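Local coordinates for putative phenazine biosynthesis PhzC/PhzF protein (Clostridium difficile, PDB 4DUN) that is probably an isomerase of the PhzF family, related to diaminopimelate epimerase, though its own substrate and reaction are not established, at residues E47-V52 / Y58-F63; I134-S139 / I158-N163. All blocks are in the same frame, centred on the assembly; numbering follows the deposited sequence.

The two contacts lie on opposite sides of the chain's centre, their centres about 35 Å apart and their nearest atoms about 18 Å, and they share no element. Contact 1 (47-52 with 58-63) is a largely buried beta hairpin in which six backbone hydrogen bonds run the length of the pairing, one face is apolar, the other mixes aromatic and charged side chains, and one end reaches the predicted active-site residue E47. Contact 2 (134-139 with 158-163) is small, only partly buried and away from that site. There a loop after one helix meets the end of another helix and the loop that follows it, through one tyrosine hydroxyl, a sulfur-aromatic touch and a bridging water, with no strand pairing.

Contact 1. Residues E47-V52 / Y58-F63; sequences ETAFVV and YELRWF
T48 and F63 pair through two backbone hydrogen bonds, T48 N to F63 O (2.8 Å) and F63 N to T48 O (3.0 Å). F50 with R61 and V52 with E59 do the same, which makes six bonds in all; F50 N to R61 O, at 2.8 Å, is nearly straight at 169°. A49-W62 and V51-L60 are the non-hydrogen-bonded pairs between them. Here the CA-H groups also point at carbonyls, as with A49 CA against R61 O.

Among the side chains, F50 and F63 meet on the face shared with R61 and E59. Their ring planes stand at 89°, and F50 CD1 lies 3.7 Å from F63 CD1. Both rings have CG beside the backbone N, an orientation that brings these two ring corners together diagonally across the strands. On the other face, L60 CD1 touches both A49 CB and V51 CG2, at 3.9 Å each, while L60 CG lies over one face of the W62 indole, off toward its rim. V51 sends its other branch to the tyrosine, CG1 touching Y58 CD1 at 3.7 Å.

The polar ends of E59, R61 and T48 bond to residues outside the hairpin: E59 forms a salt bridge with R30, R61 one with E68, and T48 OG1 a hydrogen bond with N43. E47, the predicted active-site residue, starts toward F63, but its end leads away. Its side chain lies about 4 Å from a bound nickel ion, and OE2 is close to a buffer molecule, probably from the crystallisation liquor.

This antiparallel hairpin of strands 47-54 and 57-63 has strand 20-27 parallel along one edge and strand 93-98 parallel along the other. Helix 33-43 covers F63, and helix 73-87 packs on V51 and L60 of the opposite face, and on Y58.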
loop_
_atom_site.group_PDB
_atom_site.type_symbol
_atom_site.label_atom_id
_atom_site.label_comp_id
_atom_site.label_asym_id
_atom_site.label_seq_id
_atom_site.Cartn_x
_atom_site.Cartn_y
_atom_site.Cartn_z
ATOM N N GLU A 47 -6.668 -4.349 -3.623
ATOM C CA GLU A 47 -7.239 -4.359 -4.966
ATOM C C GLU A 47 -7.815 -3.002 -5.304
ATOM O O GLU A 47 -8.319 -2.299 -4.409
ATOM C CB GLU A 47 -8.374 -5.409 -5.119
ATOM C CG GLU A 47 -7.935 -6.864 -5.255
ATOM C CD GLU A 47 -7.654 -7.602 -3.959
ATOM O OE1 GLU A 47 -7.993 -7.081 -2.868
ATOM O OE2 GLU A 47 -7.049 -8.697 -4.036
ATOM N N THR A 48 -7.780 -2.656 -6.606
ATOM C CA THR A 48 -8.542 -1.562 -7.208
ATOM C C THR A 48 -9.496 -2.220 -8.192
ATOM O O THR A 48 -9.056 -2.949 -9.099
ATOM C CB THR A 48 -7.686 -0.460 -7.871
ATOM O OG1 THR A 48 -6.902 0.147 -6.848
ATOM C CG2 THR A 48 -8.562 0.623 -8.537
ATOM N N ALA A 49 -10.796 -1.961 -8.008
ATOM C CA ALA A 49 -11.878 -2.420 -8.879
ATOM C C ALA A 49 -12.150 -1.346 -9.933
ATOM O O ALA A 49 -12.114 -0.149 -9.617
ATOM C CB ALA A 49 -13.134 -2.692 -8.059
ATOM N N PHE A 50 -12.334 -1.760 -11.180
ATOM C CA PHE A 50 -12.623 -0.838 -12.283
ATOM C C PHE A 50 -13.964 -1.201 -12.838
ATOM O O PHE A 50 -14.134 -2.334 -13.297
ATOM C CB PHE A 50 -11.547 -0.913 -13.388
ATOM C CG PHE A 50 -10.210 -0.415 -12.936
ATOM C CD1 PHE A 50 -9.301 -1.273 -12.313
ATOM C CD2 PHE A 50 -9.849 0.915 -13.124
ATOM C CE1 PHE A 50 -8.088 -0.789 -11.816
ATOM C CE2 PHE A 50 -8.617 1.396 -12.638
ATOM C CZ PHE A 50 -7.756 0.542 -11.987
ATOM N N VAL A 51 -14.918 -0.266 -12.787
ATOM C CA VAL A 51 -16.274 -0.472 -13.295
ATOM C C VAL A 51 -16.437 0.348 -14.566
ATOM O O VAL A 51 -16.255 1.575 -14.535
ATOM C CB VAL A 51 -17.370 -0.092 -12.245
ATOM C CG1 VAL A 51 -18.778 -0.199 -12.840
ATOM C CG2 VAL A 51 -17.253 -0.932 -10.962
ATOM N N VAL A 52 -16.787 -0.318 -15.676
ATOM C CA VAL A 52 -17.077 0.366 -16.932
ATOM C C VAL A 52 -18.576 0.412 -17.058
ATOM O O VAL A 52 -19.223 -0.639 -17.163
ATOM C CB VAL A 52 -16.407 -0.253 -18.196
ATOM C CG1 VAL A 52 -16.831 0.501 -19.467
ATOM C CG2 VAL A 52 -14.887 -0.271 -18.065
ATOM N N TYR A 58 -22.631 -3.358 -16.589
ATOM C CA TYR A 58 -21.387 -2.988 -15.915
ATOM C C TYR A 58 -20.342 -4.056 -16.122
ATOM O O TYR A 58 -20.580 -5.211 -15.761
ATOM C CB TYR A 58 -21.531 -2.779 -14.385
ATOM C CG TYR A 58 -22.501 -1.710 -13.958
ATOM C CD1 TYR A 58 -22.243 -0.366 -14.210
ATOM C CD2 TYR A 58 -23.644 -2.032 -13.233
ATOM C CE1 TYR A 58 -23.146 0.627 -13.823
ATOM C CE2 TYR A 58 -24.533 -1.049 -12.808
ATOM C CZ TYR A 58 -24.285 0.280 -13.111
ATOM O OH TYR A 58 -25.192 1.236 -12.724
ATOM N N GLU A 59 -19.182 -3.680 -16.679
ATOM C CA GLU A 59 -18.039 -4.586 -16.762
ATOM C C GLU A 59 -17.202 -4.317 -15.556
ATOM O O GLU A 59 -16.971 -3.147 -15.240
ATOM C CB GLU A 59 -17.214 -4.363 -18.034
ATOM C CG GLU A 59 -17.824 -4.985 -19.268
ATOM C CD GLU A 59 -16.926 -4.818 -20.475
ATOM O OE1 GLU A 59 -15.681 -4.834 -20.313
ATOM O OE2 GLU A 59 -17.475 -4.643 -21.583
ATOM N N LEU A 60 -16.765 -5.361 -14.871
ATOM C CA LEU A 60 -15.986 -5.206 -13.635
ATOM C C LEU A 60 -14.700 -6.006 -13.727
ATOM O O LEU A 60 -14.745 -7.204 -14.009
ATOM C CB LEU A 60 -16.826 -5.647 -12.408
ATOM C CG LEU A 60 -16.120 -5.779 -11.020
ATOM C CD1 LEU A 60 -15.575 -4.419 -10.526
ATOM C CD2 LEU A 60 -17.054 -6.425 -9.967
ATOM N N ARG A 61 -13.581 -5.309 -13.529
ATOM C CA ARG A 61 -12.265 -5.915 -13.370
ATOM C C ARG A 61 -11.598 -5.518 -12.040
ATOM O O ARG A 61 -11.897 -4.525 -11.501
ATOM C CB ARG A 61 -11.324 -5.581 -14.533
ATOM C CG ARG A 61 -11.827 -5.964 -15.910
ATOM C CD ARG A 61 -10.891 -5.463 -17.021
ATOM N NE ARG A 61 -11.350 -5.712 -18.382
ATOM C CZ ARG A 61 -10.874 -6.680 -19.150
ATOM N NH1 ARG A 61 -9.957 -7.482 -18.701
ATOM N NH2 ARG A 61 -11.302 -6.848 -20.373
ATOM N N TRP A 62 -10.712 -6.357 -11.573
ATOM C CA TRP A 62 -9.966 -6.098 -10.369
ATOM C C TRP A 62 -8.484 -6.296 -10.611
ATOM O O TRP A 62 -8.081 -7.227 -11.239
ATOM C CB TRP A 62 -10.375 -7.006 -9.213
ATOM C CG TRP A 62 -11.813 -7.346 -9.076
ATOM C CD1 TRP A 62 -12.719 -6.735 -8.287
ATOM C CD2 TRP A 62 -12.498 -8.405 -9.712
ATOM N NE1 TRP A 62 -13.903 -7.331 -8.378
ATOM C CE2 TRP A 62 -13.818 -8.354 -9.273
ATOM C CE3 TRP A 62 -12.127 -9.382 -10.620
ATOM C CZ2 TRP A 62 -14.753 -9.241 -9.683
ATOM C CZ3 TRP A 62 -13.063 -10.238 -11.040
ATOM C CH2 TRP A 62 -14.360 -10.170 -10.581
ATOM N N PHE A 63 -7.707 -5.404 -10.027
ATOM C CA PHE A 63 -6.258 -5.453 -10.114
ATOM C C PHE A 63 -5.650 -5.308 -8.744
ATOM O O PHE A 63 -6.024 -4.397 -7.998
ATOM C CB PHE A 63 -5.755 -4.303 -10.999
ATOM C CG PHE A 63 -5.995 -4.471 -12.469
ATOM C CD1 PHE A 63 -7.262 -4.250 -13.014
ATOM C CD2 PHE A 63 -4.949 -4.788 -13.329
ATOM C CE1 PHE A 63 -7.476 -4.377 -14.391
ATOM C CE2 PHE A 63 -5.169 -4.903 -14.709
ATOM C CZ PHE A 63 -6.436 -4.705 -15.223
#

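Contact 2. Residues I134-S139 / I158-N163; sequences IGCVPS and INYKPN
I134 O accepts a short hydrogen bond from the Y160 hydroxyl, 2.6 Å from OH. The donor sits tilted 29° out of the carbonyl plane, with a C=O...O angle of 150°, while the carbonyl oxygen itself lies near the plane of the phenol ring, at its edge. Y160 CG is anti to the backbone N (chi1 -170°), which swings the ring out from its own segment and across to 134-139. The bond gives the hydroxyl of this buried tyrosine a backbone partner and holds the far end of the ring in place.

C136 CB lies at the ring edge, in plane and 3.9 Å from Y160 CE2; its SG, also 3.9 Å from CE2, approaches obliquely in a sulfur-aromatic contact. G135 O comes 3.6 Å from CE2 as well, so atoms of three successive residues lie close to CE2. A water then joins the two backbones, donating to G135 O (2.9 Å) and to K161 O (3.0 Å).

Beyond the segments, the Y160 ring meets that of F192, its carbonyl accepts from R190, and I134 packs on L147 and L149. G135, with positive phi, is the first residue after helix 128-133 to leave helical backbone angles, and Y160 does so after helix 154-159. A tyrosine hydroxyl bonded to a backbone carbonyl thus joins the loop after one helix to the end of the other, with a Cys sulfur-aromatic contact beside it.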
loop_
_atom_site.group_PDB
_atom_site.type_symbol
_atom_site.label_atom_id
_atom_site.label_comp_id
_atom_site.label_asym_id
_atom_site.label_seq_id
_atom_site.Cartn_x
_atom_site.Cartn_y
_atom_site.Cartn_z
ATOM N N ILE A 134 1.677 -26.696 9.994
ATOM C CA ILE A 134 0.497 -25.886 10.342
ATOM C C ILE A 134 0.696 -24.963 11.564
ATOM O O ILE A 134 -0.072 -24.009 11.720
ATOM C CB ILE A 134 -0.790 -26.737 10.490
ATOM C CG1 ILE A 134 -0.632 -27.855 11.552
ATOM C CG2 ILE A 134 -1.240 -27.276 9.108
ATOM C CD1 ILE A 134 -1.938 -28.532 11.921
ATOM N N GLY A 135 1.704 -25.236 12.393
ATOM C CA GLY A 135 2.049 -24.404 13.541
ATOM C C GLY A 135 1.012 -24.315 14.641
ATOM O O GLY A 135 0.859 -23.259 15.262
ATOM N N CYS A 136 0.267 -25.415 14.859
ATOM C CA CYS A 136 -0.759 -25.544 15.898
ATOM C C CYS A 136 -1.173 -27.003 15.986
ATOM O O CYS A 136 -0.774 -27.805 15.137
ATOM C CB CYS A 136 -1.960 -24.630 15.618
ATOM S SG CYS A 136 -2.874 -25.051 14.109
ATOM N N VAL A 137 -1.949 -27.353 17.027
ATOM C CA VAL A 137 -2.510 -28.690 17.192
ATOM C C VAL A 137 -4.037 -28.514 17.156
ATOM O O VAL A 137 -4.669 -28.205 18.172
ATOM C CB VAL A 137 -2.013 -29.493 18.425
ATOM C CG1 VAL A 137 -2.637 -30.894 18.439
ATOM C CG2 VAL A 137 -0.488 -29.599 18.440
ATOM N N PRO A 138 -4.639 -28.680 15.968
ATOM C CA PRO A 138 -6.090 -28.480 15.851
ATOM C C PRO A 138 -6.915 -29.646 16.389
ATOM O O PRO A 138 -6.397 -30.756 16.528
ATOM C CB PRO A 138 -6.306 -28.310 14.340
ATOM C CG PRO A 138 -5.191 -29.047 13.710
ATOM C CD PRO A 138 -4.023 -29.013 14.670
ATOM N N SER A 139 -8.198 -29.387 16.709
ATOM C CA SER A 139 -9.134 -30.421 17.163
ATOM C C SER A 139 -9.454 -31.346 15.991
ATOM O O SER A 139 -9.503 -32.566 16.152
ATOM C CB SER A 139 -10.420 -29.793 17.699
ATOM O OG SER A 139 -10.154 -28.694 18.551
ATOM N N ILE A 158 -7.375 -16.114 18.036
ATOM C CA ILE A 158 -6.726 -14.814 18.295
ATOM C C ILE A 158 -5.199 -15.004 18.507
ATOM O O ILE A 158 -4.415 -14.218 17.980
ATOM C CB ILE A 158 -7.389 -14.104 19.518
ATOM C CG1 ILE A 158 -8.881 -13.771 19.241
ATOM C CG2 ILE A 158 -6.611 -12.834 19.955
ATOM C CD1 ILE A 158 -9.705 -13.456 20.502
ATOM N N ASN A 159 -4.791 -16.030 19.287
ATOM C CA ASN A 159 -3.380 -16.276 19.639
ATOM C C ASN A 159 -2.481 -16.692 18.485
ATOM O O ASN A 159 -1.264 -16.490 18.558
ATOM C CB ASN A 159 -3.286 -17.362 20.718
ATOM C CG ASN A 159 -3.779 -16.915 22.069
ATOM O OD1 ASN A 159 -4.070 -15.736 22.295
ATOM N ND2 ASN A 159 -3.882 -17.852 23.003
ATOM N N TYR A 160 -3.059 -17.305 17.453
ATOM C CA TYR A 160 -2.279 -17.830 16.342
ATOM C C TYR A 160 -1.446 -16.747 15.657
ATOM O O TYR A 160 -1.932 -15.652 15.406
ATOM C CB TYR A 160 -3.219 -18.498 15.342
ATOM C CG TYR A 160 -2.524 -19.291 14.262
ATOM C CD1 TYR A 160 -2.223 -18.713 13.028
ATOM C CD2 TYR A 160 -2.250 -20.645 14.433
ATOM C CE1 TYR A 160 -1.587 -19.445 12.024
ATOM C CE2 TYR A 160 -1.662 -21.398 13.418
ATOM C CZ TYR A 160 -1.334 -20.793 12.213
ATOM O OH TYR A 160 -0.768 -21.533 11.208
ATOM N N LYS A 161 -0.172 -17.070 15.389
ATOM C CA LYS A 161 0.774 -16.194 14.718
ATOM C C LYS A 161 1.324 -16.974 13.550
ATOM O O LYS A 161 1.986 -18.007 13.745
ATOM C CB LYS A 161 1.889 -15.687 15.668
ATOM C CG LYS A 161 1.390 -14.985 16.931
ATOM C CD LYS A 161 0.765 -13.612 16.665
ATOM C CE LYS A 161 0.150 -13.009 17.910
ATOM N NZ LYS A 161 -1.202 -13.566 18.195
ATOM N N PRO A 162 0.970 -16.559 12.319
ATOM C CA PRO A 162 1.390 -17.343 11.151
ATOM C C PRO A 162 2.887 -17.285 10.876
ATOM O O PRO A 162 3.541 -16.253 11.068
ATOM C CB PRO A 162 0.598 -16.712 9.995
ATOM C CG PRO A 162 0.358 -15.293 10.445
ATOM C CD PRO A 162 0.157 -15.385 11.932
ATOM N N ASN A 163 3.419 -18.429 10.431
ATOM C CA ASN A 163 4.788 -18.598 9.958
ATOM C C ASN A 163 4.628 -18.840 8.469
ATOM O O ASN A 163 4.352 -19.972 8.069
ATOM C CB ASN A 163 5.485 -19.753 10.696
ATOM C CG ASN A 163 6.936 -19.949 10.313
ATOM O OD1 ASN A 163 7.337 -19.856 9.144
ATOM N ND2 ASN A 163 7.749 -20.315 11.284
HETATM O O HOH W 1 2.152 -20.977 14.016
#